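Extracellular invertase (Aspergillus kawachii, PDB 5XHA) probably hydrolyses terminal beta-D-fructofuranoside linkages, such as those of sucrose and fructo-oligosaccharides, as a secreted family 32 glycoside hydrolase. Local coordinates at residues R242-F247 and I270-S275; H287-V292 and Y319-K324; L524-V529 and Y554-F559. All blocks are in the same frame, centred on the assembly; numbering follows the deposited sequence.

Contact 1. Residues R242-F247 and I270-S275. With FRU (beta-D-fructofuranose), chain D; FRU (beta-D-fructofuranose), chain B.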
loop_
_atom_site.group_PDB
_atom_site.type_symbol
_atom_site.label_atom_id
_atom_site.label_comp_id
_atom_site.label_asym_id
_atom_site.label_seq_id
_atom_site.Cartn_x
_atom_site.Cartn_y
_atom_site.Cartn_z
ATOM N N ARG A 242 23.561 -23.282 3.876
ATOM C CA ARG A 242 22.313 -23.672 3.243
ATOM C C ARG A 242 21.623 -22.436 2.661
ATOM O O ARG A 242 21.848 -21.315 3.111
ATOM C CB ARG A 242 21.393 -24.397 4.238
ATOM C CG ARG A 242 22.076 -25.486 5.088
ATOM C CD ARG A 242 21.063 -26.356 5.839
ATOM N NE ARG A 242 20.254 -27.129 4.896
ATOM C CZ ARG A 242 20.619 -28.282 4.319
ATOM N NH1 ARG A 242 21.789 -28.846 4.583
ATOM N NH2 ARG A 242 19.813 -28.870 3.443
ATOM N N TRP A 243 20.800 -22.649 1.642
ATOM C CA TRP A 243 19.900 -21.610 1.143
ATOM C C TRP A 243 18.816 -21.316 2.186
ATOM O O TRP A 243 18.282 -20.211 2.251
ATOM C CB TRP A 243 19.268 -22.014 -0.189
ATOM C CG TRP A 243 20.252 -22.378 -1.289
ATOM C CD1 TRP A 243 20.203 -23.491 -2.099
ATOM C CD2 TRP A 243 21.406 -21.637 -1.702
ATOM N NE1 TRP A 243 21.258 -23.482 -2.988
ATOM C CE2 TRP A 243 22.008 -22.355 -2.769
ATOM C CE3 TRP A 243 22.001 -20.442 -1.275
ATOM C CZ2 TRP A 243 23.171 -21.908 -3.408
ATOM C CZ3 TRP A 243 23.156 -19.998 -1.916
ATOM C CH2 TRP A 243 23.726 -20.727 -2.972
ATOM N N ALA A 244 18.499 -22.327 2.989
ATOM C CA ALA A 244 17.696 -22.168 4.190
ATOM C C ALA A 244 16.261 -21.691 3.896
ATOM O O ALA A 244 15.702 -21.990 2.836
ATOM C CB ALA A 244 18.420 -21.265 5.179
ATOM N N PHE A 245 15.665 -20.956 4.825
ATOM C CA PHE A 245 14.240 -20.698 4.781
ATOM C C PHE A 245 13.878 -19.318 4.254
ATOM O O PHE A 245 12.712 -19.051 3.978
ATOM C CB PHE A 245 13.677 -20.902 6.174
ATOM C CG PHE A 245 13.754 -22.326 6.647
ATOM C CD1 PHE A 245 12.710 -23.213 6.399
ATOM C CD2 PHE A 245 14.853 -22.780 7.344
ATOM C CE1 PHE A 245 12.764 -24.530 6.851
ATOM C CE2 PHE A 245 14.920 -24.097 7.788
ATOM C CZ PHE A 245 13.874 -24.971 7.545
ATOM N N ASN A 246 14.863 -18.432 4.107
ATOM C CA ASN A 246 14.570 -17.081 3.617
ATOM C C ASN A 246 15.856 -16.372 3.220
ATOM O O ASN A 246 16.860 -16.577 3.872
ATOM C CB ASN A 246 13.834 -16.283 4.712
ATOM C CG ASN A 246 13.299 -14.961 4.212
ATOM O OD1 ASN A 246 12.481 -14.921 3.291
ATOM N ND2 ASN A 246 13.758 -13.862 4.822
ATOM N N PHE A 247 15.822 -15.565 2.155
ATOM C CA PHE A 247 16.962 -14.737 1.768
ATOM C C PHE A 247 16.772 -13.305 2.269
ATOM O O PHE A 247 15.688 -12.747 2.165
ATOM C CB PHE A 247 17.160 -14.656 0.240
ATOM C CG PHE A 247 17.675 -15.922 -0.420
ATOM C CD1 PHE A 247 18.237 -16.967 0.306
ATOM C CD2 PHE A 247 17.612 -16.040 -1.798
ATOM C CE1 PHE A 247 18.692 -18.102 -0.331
ATOM C CE2 PHE A 247 18.078 -17.180 -2.440
ATOM C CZ PHE A 247 18.615 -18.206 -1.700
ATOM N N ILE A 270 24.105 -12.694 -0.058
ATOM C CA ILE A 270 22.839 -12.832 0.654
ATOM C C ILE A 270 23.097 -13.298 2.062
ATOM O O ILE A 270 24.087 -13.980 2.331
ATOM C CB ILE A 270 21.899 -13.892 0.037
ATOM C CG1 ILE A 270 22.674 -15.164 -0.310
ATOM C CG2 ILE A 270 21.187 -13.354 -1.188
ATOM C CD1 ILE A 270 21.774 -16.318 -0.650
ATOM N N GLY A 271 22.196 -12.925 2.956
ATOM C CA GLY A 271 22.048 -13.621 4.210
ATOM C C GLY A 271 21.005 -14.702 4.006
ATOM O O GLY A 271 20.026 -14.486 3.285
ATOM N N THR A 272 21.216 -15.870 4.610
ATOM C CA THR A 272 20.150 -16.881 4.667
ATOM C C THR A 272 19.788 -17.136 6.122
ATOM O O THR A 272 20.667 -17.193 6.981
ATOM C CB THR A 272 20.522 -18.213 3.962
ATOM O OG1 THR A 272 21.463 -18.954 4.743
ATOM C CG2 THR A 272 21.106 -17.938 2.603
ATOM N N GLU A 273 18.483 -17.247 6.370
ATOM C CA GLU A 273 17.923 -17.509 7.688
ATOM C C GLU A 273 17.613 -18.992 7.816
ATOM O O GLU A 273 16.704 -19.515 7.139
ATOM C CB GLU A 273 16.640 -16.712 7.888
ATOM C CG GLU A 273 16.817 -15.212 7.785
ATOM C CD GLU A 273 15.631 -14.471 8.363
ATOM O OE1 GLU A 273 15.481 -14.490 9.611
ATOM O OE2 GLU A 273 14.848 -13.910 7.566
ATOM N N GLY A 274 18.373 -19.654 8.684
ATOM C CA GLY A 274 18.281 -21.087 8.900
ATOM C C GLY A 274 17.716 -21.451 10.258
ATOM O O GLY A 274 17.506 -20.590 11.122
ATOM N N SER A 275 17.487 -22.750 10.436
ATOM C CA SER A 275 16.838 -23.289 11.622
ATOM C C SER A 275 17.050 -24.796 11.669
ATOM O O SER A 275 17.135 -25.441 10.627
ATOM C CB SER A 275 15.344 -23.002 11.535
ATOM O OG SER A 275 14.622 -23.607 12.583
HETATM C C1 FRU D . 6.023 -23.474 5.321
HETATM C C2 FRU D . 7.496 -23.535 5.670
HETATM C C3 FRU D . 7.722 -22.702 6.931
HETATM C C4 FRU D . 8.446 -21.471 6.425
HETATM C C5 FRU D . 8.566 -21.589 4.902
HETATM C C6 FRU D . 9.961 -21.256 4.342
HETATM O O1 FRU D . 5.608 -22.106 5.168
HETATM O O2 FRU D . 7.919 -24.898 5.825
HETATM O O3 FRU D . 8.474 -23.376 7.944
HETATM O O4 FRU D . 7.684 -20.325 6.816
HETATM O O5 FRU D . 8.203 -22.936 4.576
HETATM O O6 FRU D . 10.022 -21.381 2.903
HETATM C C1 FRU B . 16.485 -9.424 10.151
HETATM C C2 FRU B . 15.206 -9.735 10.960
HETATM C C3 FRU B . 14.508 -11.070 10.620
HETATM C C4 FRU B . 13.064 -10.808 11.027
HETATM C C5 FRU B . 12.927 -9.276 11.060
HETATM C C6 FRU B . 12.547 -8.737 12.439
HETATM O O1 FRU B . 16.284 -8.557 9.018
HETATM O O2 FRU B . 15.560 -9.751 12.354
HETATM O O3 FRU B . 15.003 -12.262 11.280
HETATM O O4 FRU B . 12.161 -11.445 10.124
HETATM O O5 FRU B . 14.207 -8.724 10.733
HETATM O O6 FRU B . 11.345 -8.003 12.301
#
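Ile270 sets its CD1 methyl over one face of the Phe247 ring, 3.7 Å from the centroid and 17° off the normal. A chi1 of 44° tucks CG1 over the backbone, and the extended chi2 then carries the methyl out to that face; Trp243 CZ3 meets the same CD1 less closely. Thr272 runs alongside Phe247, its CG2 3.8 Å from Phe247 CD1, while Thr272 OG1 donates to Arg242 O (2.9 Å). Beyond it, Asn246 and Glu273 point the same way, and Asn246 ND2 reaches the anti lone pair of Glu273 OE2 (3.0 Å), with amide and carboxylate planes turned 66° apart. Thr167 bonds to Asn246 OD1, so both ends of the amide are engaged and its rotation is fixed. Glu273 OE1 takes a hydrogen bond from O3 of the chain B fructose (2.8 Å) and also pairs with Thr284. Phe245 N to Glu273 O and Glu273 N to Asn246 O join the backbones. The loop before strand 247-248 is thereby laid against strand 265-274, whose other side pairs with strand 286-298; Ala168 and Arg170 of strand 166-176 lie against Asn246, and Pro204 of strand 203-211 against Trp243 and Phe247.

Contact 2. Residues H287-V292 and Y319-K324. With NA (sodium ion), chain C; FRU (beta-D-fructofuranose), chain E.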
loop_
_atom_site.group_PDB
_atom_site.type_symbol
_atom_site.label_atom_id
_atom_site.label_comp_id
_atom_site.label_asym_id
_atom_site.label_seq_id
_atom_site.Cartn_x
_atom_site.Cartn_y
_atom_site.Cartn_z
ATOM N N HIS A 287 22.471 -17.719 10.978
ATOM C CA HIS A 287 22.564 -16.552 10.105
ATOM C C HIS A 287 23.788 -16.677 9.195
ATOM O O HIS A 287 24.889 -16.287 9.589
ATOM C CB HIS A 287 22.661 -15.282 10.953
ATOM C CG HIS A 287 21.380 -14.903 11.643
ATOM N ND1 HIS A 287 20.949 -15.512 12.799
ATOM C CD2 HIS A 287 20.450 -13.961 11.351
ATOM C CE1 HIS A 287 19.816 -14.960 13.195
ATOM N NE2 HIS A 287 19.482 -14.031 12.322
ATOM N N ASP A 288 23.601 -17.220 7.989
ATOM C CA ASP A 288 24.715 -17.474 7.050
ATOM C C ASP A 288 24.945 -16.296 6.097
ATOM O O ASP A 288 24.008 -15.808 5.474
ATOM C CB ASP A 288 24.459 -18.729 6.188
ATOM C CG ASP A 288 24.698 -20.050 6.930
ATOM O OD1 ASP A 288 25.215 -20.079 8.064
ATOM O OD2 ASP A 288 24.348 -21.091 6.351
ATOM N N MET A 289 26.208 -15.885 5.959
ATOM C CA MET A 289 26.591 -14.778 5.108
ATOM C C MET A 289 27.312 -15.304 3.876
ATOM O O MET A 289 28.541 -15.465 3.871
ATOM C CB MET A 289 27.481 -13.802 5.880
ATOM C CG MET A 289 27.766 -12.498 5.163
ATOM S SD MET A 289 26.268 -11.664 4.623
ATOM C CE MET A 289 26.361 -11.841 2.845
ATOM N N LEU A 290 26.523 -15.548 2.836
ATOM C CA LEU A 290 26.971 -16.218 1.619
ATOM C C LEU A 290 27.251 -15.281 0.441
ATOM O O LEU A 290 26.696 -14.165 0.342
ATOM C CB LEU A 290 25.909 -17.234 1.181
ATOM C CG LEU A 290 25.423 -18.236 2.233
ATOM C CD1 LEU A 290 24.440 -19.221 1.605
ATOM C CD2 LEU A 290 26.573 -19.003 2.866
ATOM N N TRP A 291 28.137 -15.750 -0.438
ATOM C CA TRP A 291 28.326 -15.193 -1.770
ATOM C C TRP A 291 28.068 -16.322 -2.755
ATOM O O TRP A 291 28.234 -17.498 -2.419
ATOM C CB TRP A 291 29.723 -14.604 -1.968
ATOM C CG TRP A 291 30.886 -15.607 -1.931
ATOM C CD1 TRP A 291 31.716 -15.859 -0.866
ATOM C CD2 TRP A 291 31.349 -16.453 -3.003
ATOM N NE1 TRP A 291 32.652 -16.810 -1.202
ATOM C CE2 TRP A 291 32.453 -17.197 -2.503
ATOM C CE3 TRP A 291 30.929 -16.669 -4.326
ATOM C CZ2 TRP A 291 33.160 -18.134 -3.288
ATOM C CZ3 TRP A 291 31.635 -17.606 -5.114
ATOM C CH2 TRP A 291 32.733 -18.328 -4.585
ATOM N N VAL A 292 27.644 -15.947 -3.959
ATOM C CA VAL A 292 27.275 -16.893 -4.999
ATOM C C VAL A 292 27.657 -16.308 -6.347
ATOM O O VAL A 292 27.343 -15.145 -6.651
ATOM C CB VAL A 292 25.758 -17.162 -5.008
ATOM C CG1 VAL A 292 25.419 -18.318 -5.946
ATOM C CG2 VAL A 292 25.244 -17.451 -3.599
ATOM N N TYR A 319 26.832 -11.270 9.220
ATOM C CA TYR A 319 25.589 -11.322 8.486
ATOM C C TYR A 319 25.348 -10.028 7.695
ATOM O O TYR A 319 26.088 -9.058 7.838
ATOM C CB TYR A 319 24.434 -11.552 9.483
ATOM C CG TYR A 319 23.187 -12.086 8.843
ATOM C CD1 TYR A 319 23.224 -13.260 8.107
ATOM C CD2 TYR A 319 21.957 -11.424 8.972
ATOM C CE1 TYR A 319 22.089 -13.763 7.518
ATOM C CE2 TYR A 319 20.815 -11.912 8.350
ATOM C CZ TYR A 319 20.891 -13.094 7.629
ATOM O OH TYR A 319 19.786 -13.642 7.006
ATOM N N ALA A 320 24.322 -10.049 6.844
ATOM C CA ALA A 320 23.671 -8.843 6.323
ATOM C C ALA A 320 24.560 -7.865 5.588
ATOM O O ALA A 320 24.329 -6.668 5.640
ATOM C CB ALA A 320 22.929 -8.120 7.445
ATOM N N ALA A 321 25.532 -8.367 4.845
ATOM C CA ALA A 321 26.490 -7.492 4.195
ATOM C C ALA A 321 25.817 -6.539 3.224
ATOM O O ALA A 321 24.894 -6.928 2.489
ATOM C CB ALA A 321 27.546 -8.303 3.471
ATOM N N ALA A 322 26.292 -5.294 3.224
ATOM C CA ALA A 322 25.901 -4.323 2.223
ATOM C C ALA A 322 27.138 -3.733 1.595
ATOM O O ALA A 322 28.065 -3.273 2.274
ATOM C CB ALA A 322 25.051 -3.217 2.821
ATOM N N GLY A 323 27.114 -3.720 0.275
ATOM C CA GLY A 323 28.207 -3.249 -0.537
ATOM C C GLY A 323 27.676 -2.350 -1.633
ATOM O O GLY A 323 26.452 -2.225 -1.843
ATOM N N LYS A 324 28.607 -1.720 -2.326
ATOM C CA LYS A 324 28.267 -0.728 -3.306
ATOM C C LYS A 324 29.418 -0.567 -4.270
ATOM O O LYS A 324 30.571 -0.641 -3.876
ATOM C CB LYS A 324 28.006 0.621 -2.637
ATOM C CG LYS A 324 27.324 1.648 -3.541
ATOM C CD LYS A 324 25.927 1.172 -3.941
ATOM C CE LYS A 324 25.066 2.273 -4.554
ATOM N NZ LYS A 324 23.669 1.816 -4.773
HETATM NA NA NA C . 27.001 -15.805 10.199
HETATM C C1 FRU E . 18.736 -8.669 8.438
HETATM C C2 FRU E . 17.436 -7.815 8.516
HETATM C C3 FRU E . 17.097 -7.207 7.143
HETATM C C4 FRU E . 16.229 -6.014 7.547
HETATM C C5 FRU E . 16.862 -5.550 8.853
HETATM C C6 FRU E . 15.843 -5.112 9.905
HETATM O O1 FRU E . 19.456 -8.701 9.687
HETATM O O3 FRU E . 16.473 -8.129 6.241
HETATM O O4 FRU E . 16.223 -4.951 6.595
HETATM O O5 FRU E . 17.643 -6.652 9.348
HETATM O O6 FRU E . 16.476 -4.920 11.186
HETATM O O HOH W 1 26.892 -18.142 10.409
HETATM O O HOH W 2 28.119 -16.590 8.241
#
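His287 and Tyr319 meet as a T-shaped pair: the CD2 edge of the imidazole points at the tyrosine face, with centroids 4.8 Å apart and planes at 89°. His287 CB also lies over the Tyr319 ring, 3.5 Å from CD1, so a methylene and a ring edge together occupy one aromatic surface. Phe353 stacks on the imidazole, and Asp288 O comes to the edge of the tyrosine ring. Next along the strand, Met289 starts with CG anti to the backbone N (chi1 -171°) and then bends, bringing SD against the backbone nitrogens of Ala320 and Ala321. Ala321 N makes a weak but nearly straight hydrogen bond to Met289 SD (3.4 Å), and Ala321 CB packs on the methionine tip, 3.8 Å from CE.

The loose part begins past Met289, where the two strands, inclined at 35°, splay apart and their later residues do not meet. The hydrated side lies at the other end. There His287 O binds a sodium ion at 2.2 Å, and with it two waters and the carbonyl oxygens of Gly315, Phe316 and Ser318 make six ligands. One of these waters accepts from Met289 N (3.1 Å), whereas the other reaches Asp288 OD1 only weakly.

Tyr319 OH bonds to Glu248, and the ring edge faces O1 of the chain E fructose, a sugar held by Asp41, Asp99, Arg170 and Asp171. A strand of one blade meeting the first strand of the next, beside a sugar in the central pocket, fits the five-bladed beta-propeller of family 32 glycoside hydrolases.

Contact 3. Residues L524-V529 and Y554-F559. With FRU (beta-D-fructofuranose), chain F.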
loop_
_atom_site.group_PDB
_atom_site.type_symbol
_atom_site.label_atom_id
_atom_site.label_comp_id
_atom_site.label_asym_id
_atom_site.label_seq_id
_atom_site.Cartn_x
_atom_site.Cartn_y
_atom_site.Cartn_z
ATOM N N LEU A 524 38.296 -24.083 4.874
ATOM C CA LEU A 524 39.292 -23.599 3.931
ATOM C C LEU A 524 40.115 -24.784 3.407
ATOM O O LEU A 524 40.747 -25.488 4.198
ATOM C CB LEU A 524 40.218 -22.584 4.595
ATOM C CG LEU A 524 41.359 -22.099 3.696
ATOM C CD1 LEU A 524 40.839 -21.215 2.578
ATOM C CD2 LEU A 524 42.409 -21.373 4.504
ATOM N N ARG A 525 40.087 -24.990 2.087
ATOM C CA ARG A 525 40.892 -26.022 1.424
ATOM C C ARG A 525 42.206 -25.425 0.995
ATOM O O ARG A 525 42.230 -24.399 0.325
ATOM C CB ARG A 525 40.178 -26.589 0.193
ATOM C CG ARG A 525 41.043 -27.534 -0.664
ATOM C CD ARG A 525 40.192 -28.538 -1.432
ATOM N NE ARG A 525 39.566 -29.491 -0.524
ATOM C CZ ARG A 525 38.611 -30.356 -0.864
ATOM N NH1 ARG A 525 38.152 -30.427 -2.108
ATOM N NH2 ARG A 525 38.115 -31.166 0.053
ATOM N N LEU A 526 43.301 -26.057 1.403
ATOM C CA LEU A 526 44.621 -25.749 0.849
ATOM C C LEU A 526 44.891 -26.793 -0.238
ATOM O O LEU A 526 44.952 -28.002 0.044
ATOM C CB LEU A 526 45.688 -25.802 1.939
ATOM C CG LEU A 526 45.497 -24.773 3.051
ATOM C CD1 LEU A 526 46.369 -25.119 4.245
ATOM C CD2 LEU A 526 45.781 -23.369 2.521
ATOM N N PHE A 527 45.010 -26.340 -1.479
ATOM C CA PHE A 527 45.126 -27.272 -2.606
ATOM C C PHE A 527 46.541 -27.829 -2.737
ATOM O O PHE A 527 47.478 -27.363 -2.071
ATOM C CB PHE A 527 44.713 -26.588 -3.903
ATOM C CG PHE A 527 43.275 -26.158 -3.919
ATOM C CD1 PHE A 527 42.262 -27.073 -4.221
ATOM C CD2 PHE A 527 42.927 -24.843 -3.622
ATOM C CE1 PHE A 527 40.928 -26.682 -4.224
ATOM C CE2 PHE A 527 41.599 -24.448 -3.623
ATOM C CZ PHE A 527 40.603 -25.361 -3.932
ATOM N N ASP A 528 46.688 -28.847 -3.579
ATOM C CA ASP A 528 48.019 -29.284 -4.003
ATOM C C ASP A 528 48.376 -28.407 -5.157
ATOM O O ASP A 528 47.573 -28.273 -6.076
ATOM C CB ASP A 528 48.015 -30.754 -4.397
ATOM C CG ASP A 528 47.655 -31.643 -3.242
ATOM O OD1 ASP A 528 48.240 -31.464 -2.154
ATOM O OD2 ASP A 528 46.770 -32.503 -3.408
ATOM N N VAL A 529 49.547 -27.783 -5.085
ATOM C CA VAL A 529 50.030 -26.875 -6.128
ATOM C C VAL A 529 51.427 -27.269 -6.640
ATOM O O VAL A 529 52.220 -27.892 -5.924
ATOM C CB VAL A 529 50.081 -25.402 -5.650
ATOM C CG1 VAL A 529 48.672 -24.878 -5.426
ATOM C CG2 VAL A 529 50.930 -25.245 -4.391
ATOM N N TYR A 554 41.703 -13.383 7.995
ATOM C CA TYR A 554 41.763 -13.536 6.553
ATOM C C TYR A 554 42.775 -14.612 6.164
ATOM O O TYR A 554 43.806 -14.778 6.843
ATOM C CB TYR A 554 42.190 -12.213 5.917
ATOM C CG TYR A 554 41.204 -11.070 6.108
ATOM C CD1 TYR A 554 41.177 -10.334 7.285
ATOM C CD2 TYR A 554 40.303 -10.738 5.108
ATOM C CE1 TYR A 554 40.287 -9.291 7.464
ATOM C CE2 TYR A 554 39.397 -9.692 5.270
ATOM C CZ TYR A 554 39.389 -8.967 6.448
ATOM O OH TYR A 554 38.491 -7.931 6.605
ATOM N N ALA A 555 42.500 -15.320 5.067
ATOM C CA ALA A 555 43.455 -16.307 4.523
ATOM C C ALA A 555 43.377 -16.422 3.015
ATOM O O ALA A 555 42.280 -16.546 2.453
ATOM C CB ALA A 555 43.242 -17.673 5.153
ATOM N N ASN A 556 44.545 -16.333 2.361
ATOM C CA ASN A 556 44.723 -16.748 0.968
ATOM C C ASN A 556 43.886 -15.929 -0.027
ATOM O O ASN A 556 43.563 -16.403 -1.123
ATOM C CB ASN A 556 44.423 -18.264 0.806
ATOM C CG ASN A 556 45.489 -19.167 1.435
ATOM O OD1 ASN A 556 46.066 -20.047 0.774
ATOM N ND2 ASN A 556 45.721 -18.989 2.712
ATOM N N GLY A 557 43.543 -14.698 0.348
ATOM C CA GLY A 557 42.743 -13.807 -0.492
ATOM C C GLY A 557 41.327 -14.275 -0.770
ATOM O O GLY A 557 40.658 -13.723 -1.636
ATOM N N ARG A 558 40.856 -15.283 -0.049
ATOM C CA ARG A 558 39.574 -15.876 -0.375
ATOM C C ARG A 558 38.802 -16.357 0.843
ATOM O O ARG A 558 37.843 -17.087 0.705
ATOM C CB ARG A 558 39.784 -17.036 -1.353
ATOM C CG ARG A 558 40.518 -18.237 -0.776
ATOM C CD ARG A 558 40.812 -19.254 -1.866
ATOM N NE ARG A 558 41.251 -20.530 -1.299
ATOM C CZ ARG A 558 42.469 -21.056 -1.412
ATOM N NH1 ARG A 558 43.430 -20.438 -2.086
ATOM N NH2 ARG A 558 42.727 -22.222 -0.845
ATOM N N PHE A 559 39.186 -15.925 2.030
ATOM C CA PHE A 559 38.575 -16.454 3.229
ATOM C C PHE A 559 38.562 -15.387 4.300
ATOM O O PHE A 559 39.537 -14.670 4.460
ATOM C CB PHE A 559 39.359 -17.674 3.711
ATOM C CG PHE A 559 38.899 -18.218 5.025
ATOM C CD1 PHE A 559 39.394 -17.704 6.215
ATOM C CD2 PHE A 559 37.990 -19.259 5.075
ATOM C CE1 PHE A 559 38.982 -18.198 7.425
ATOM C CE2 PHE A 559 37.587 -19.772 6.286
ATOM C CZ PHE A 559 38.091 -19.248 7.465
HETATM C C1 FRU F . 48.203 -10.031 2.794
HETATM C C2 FRU F . 46.875 -9.726 2.082
HETATM C C3 FRU F . 45.941 -8.743 2.817
HETATM C C4 FRU F . 44.572 -9.349 2.556
HETATM C C5 FRU F . 44.889 -10.837 2.655
HETATM C C6 FRU F . 43.871 -11.719 1.928
HETATM O O1 FRU F . 49.160 -8.968 2.677
HETATM O O2 FRU F . 47.087 -9.265 0.729
HETATM O O3 FRU F . 46.001 -7.391 2.331
HETATM O O4 FRU F . 43.526 -8.914 3.443
HETATM O O5 FRU F . 46.190 -10.983 2.071
HETATM O O6 FRU F . 43.645 -12.962 2.641
#
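Leu524 wedges its two methyls into the turn at 554-559: CD2 rests on Ala555 CB (3.8 Å), while CD1 touches both Phe559 CB and Arg558 NE at 4.0 Å. The leucine and arginine side chains cross at about a right angle. Arg558 then carries the contact onward. Its chain runs extended from CG to NE, sending the guanidinium across to 524-529. Phe527 CE2 lies over a face of that group, 3.7 Å from Arg558 NH2, although the ring and guanidinium planes are 47° apart and do not form a flat stack. Arg525 O approaches the guanidinium edge, but the link to NH2 is weak, strongly bent (122°) and doubtfully short.

In the next shell, Glu538 forms a salt bridge with Arg558 NH1 and also accepts from Phe527 N, so one carboxylate positions both partners. Arg525 has its own salt bridges to Glu496 and Glu392. A classic beta bulge, with Arg558 and Phe559 both opposite Ala555, shapes the turn that projects the arginine; Arg558 N donates to Ala555 O (3.1 Å). At the same turn, Gly557 N donates to O6 of the chain F fructose (2.9 Å).

Further out, Leu379 and Ile381 of strand 366-385 and Thr413 of strand 408-418 lie against Arg558. Partly exposed and flanked by Leu524, Phe527, Leu379 and Ile381, Arg558 probably has its charge offset chiefly by Glu538.

From the N terminus, contact 1 closes first, returning the chain at 270-275 to the loop at 242-247. Contact 2 opens only afterwards and closes at 319-324, and contact 3 follows far along the chain; the three loops run in series, with no nesting or crossing. Contacts 1 and 2 nevertheless touch: Thr272 N probably bonds to Asp288 O and Ile270 O to Leu290 N, because strands 265-274 and 286-298 are sheet neighbours. Contact 1 thus secures one propeller blade and contact 2 ties it to the next. Contact 3, centred about 20 Å from the centre of contact 2, belongs to the C-terminal beta-sandwich and touches neither.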